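Local coordinates for protein RavO (Legionella pneumophila subsp. pneumophila, PDB 6DM4) that binds a phosphotyrosine peptide of human Shc1 through its SH2 domain, one part of a longer Legionella protein, at residues E26-K29 with Q30-K34. Residues are numbered along the deposited sequence; the frame is centred on the assembly and turned at random. Where two conformers were deposited one is given.
Sequences EEVK and QYFSK. With SO4 (sulfate ion), chain I.
One water ties Glu26 to Gln30 across a turn of helix, donating to Glu26 OE1 at 2.7 Å and to Gln30 OE1 at 2.8 Å. Both side chains start with CG anti to the backbone N and then bend at chi2 (60° and 62°), which brings their two oxygens to the same water. Behind this bridge the main chain makes its regular i to i+4 bonds: Gln30 N to Glu26 O at 2.9 Å, Tyr31 N to Glu27 O, and Phe32 N to Val28 O, the last nearly straight at 167°. The next one, Ser33 N to Lys29 O, is weak. At the start of the helix Thr24 OG1 accepts from Glu27 N, while Glu27 OE1 takes the backbone N-H of Arg23. On the inner side Val28 and Phe32 run alongside each other, with Val28 CG1 4.0 Å from Phe32 CD1, and both side chains press on Ile68 and Ser61 of the sheet. Tyr31 turns an edge to its neighbour: its CD2 stands over the centre of the Phe32 ring, 3.9 Å above the plane. A sulfate, probably from the crystallisation liquor, lies at the far edge of the tyrosine; its very short approach to OH is doubtful in detail. Amphipathic helix 25-34 leads into strand 40-43, where Val28 touches Arg42, probably the phosphotyrosine-reading arginine; this is consistent with the SH2 helix flanking the sheet ahead of the signature-arginine strand.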
# COMPACT_ATOMS: atom_id res chain seq x y z
N GLU A 26 20.81 3.32 -6.92
CA GLU A 26 21.88 2.98 -5.98
C GLU A 26 21.36 2.10 -4.85
O GLU A 26 22.01 1.12 -4.47
CB GLU A 26 22.50 4.26 -5.42
CG GLU A 26 23.62 4.05 -4.40
CD GLU A 26 24.80 3.26 -4.96
OE1 GLU A 26 25.36 2.42 -4.22
OE2 GLU A 26 25.17 3.49 -6.13
N GLU A 27 20.17 2.42 -4.32
CA GLU A 27 19.63 1.64 -3.22
C GLU A 27 19.27 0.23 -3.67
O GLU A 27 19.43 -0.73 -2.90
CB GLU A 27 18.43 2.36 -2.61
CG GLU A 27 18.85 3.55 -1.76
CD GLU A 27 17.70 4.43 -1.31
OE1 GLU A 27 16.61 4.37 -1.93
OE2 GLU A 27 17.88 5.19 -0.34
N VAL A 28 18.78 0.08 -4.91
CA VAL A 28 18.50 -1.24 -5.47
C VAL A 28 19.78 -2.07 -5.56
O VAL A 28 19.81 -3.24 -5.15
CB VAL A 28 17.84 -1.12 -6.86
CG1 VAL A 28 17.65 -2.49 -7.47
CG2 VAL A 28 16.50 -0.40 -6.76
N LYS A 29 20.84 -1.49 -6.12
CA LYS A 29 22.11 -2.21 -6.20
C LYS A 29 22.61 -2.60 -4.81
O LYS A 29 23.08 -3.73 -4.61
CB LYS A 29 23.17 -1.36 -6.90
CG LYS A 29 22.86 -0.99 -8.33
CD LYS A 29 24.00 -0.18 -8.91
CE LYS A 29 23.65 0.44 -10.25
NZ LYS A 29 24.73 1.37 -10.71
N GLN A 30 22.52 -1.68 -3.85
CA GLN A 30 22.95 -1.99 -2.50
C GLN A 30 22.13 -3.12 -1.89
O GLN A 30 22.66 -3.98 -1.19
CB GLN A 30 22.87 -0.73 -1.63
CG GLN A 30 23.39 -0.92 -0.20
CD GLN A 30 24.86 -1.30 -0.14
OE1 GLN A 30 25.68 -0.83 -0.93
NE2 GLN A 30 25.20 -2.14 0.83
N TYR A 31 20.82 -3.14 -2.18
CA TYR A 31 19.97 -4.19 -1.62
C TYR A 31 20.42 -5.57 -2.09
O TYR A 31 20.62 -6.49 -1.28
CB TYR A 31 18.50 -3.95 -2.00
CG TYR A 31 17.62 -5.07 -1.50
CD1 TYR A 31 17.23 -5.12 -0.17
CD2 TYR A 31 17.22 -6.10 -2.34
CE1 TYR A 31 16.44 -6.15 0.30
CE2 TYR A 31 16.45 -7.13 -1.88
CZ TYR A 31 16.06 -7.15 -0.56
OH TYR A 31 15.28 -8.18 -0.09
N PHE A 32 20.60 -5.75 -3.40
CA PHE A 32 20.96 -7.05 -3.94
C PHE A 32 22.41 -7.43 -3.69
O PHE A 32 22.80 -8.56 -4.01
CB PHE A 32 20.63 -7.09 -5.42
CG PHE A 32 19.17 -7.27 -5.69
CD1 PHE A 32 18.43 -6.28 -6.32
CD2 PHE A 32 18.52 -8.44 -5.30
CE1 PHE A 32 17.06 -6.45 -6.56
CE2 PHE A 32 17.15 -8.62 -5.54
CZ PHE A 32 16.42 -7.62 -6.16
N SER A 33 23.21 -6.52 -3.13
CA SER A 33 24.57 -6.88 -2.75
C SER A 33 24.58 -7.95 -1.68
O SER A 33 25.48 -8.80 -1.66
CB SER A 33 25.32 -5.64 -2.28
OG SER A 33 26.60 -5.97 -1.78
N LYS A 34 23.59 -7.94 -0.78
CA LYS A 34 23.50 -8.88 0.33
C LYS A 34 22.29 -9.80 0.26
O LYS A 34 22.34 -10.92 0.78
CB LYS A 34 23.46 -8.13 1.67
CG LYS A 34 24.55 -7.10 1.86
CD LYS A 34 25.89 -7.75 2.15
CE LYS A 34 26.99 -6.71 2.30
NZ LYS A 34 28.34 -7.32 2.19
S SO4 I . 15.44 -8.59 3.47
O1 SO4 I . 15.75 -7.18 3.62
O2 SO4 I . 16.34 -9.38 4.30
O3 SO4 I . 15.61 -8.99 2.07
O4 SO4 I . 14.06 -8.83 3.88
O HOH W 1 25.17 1.84 -1.63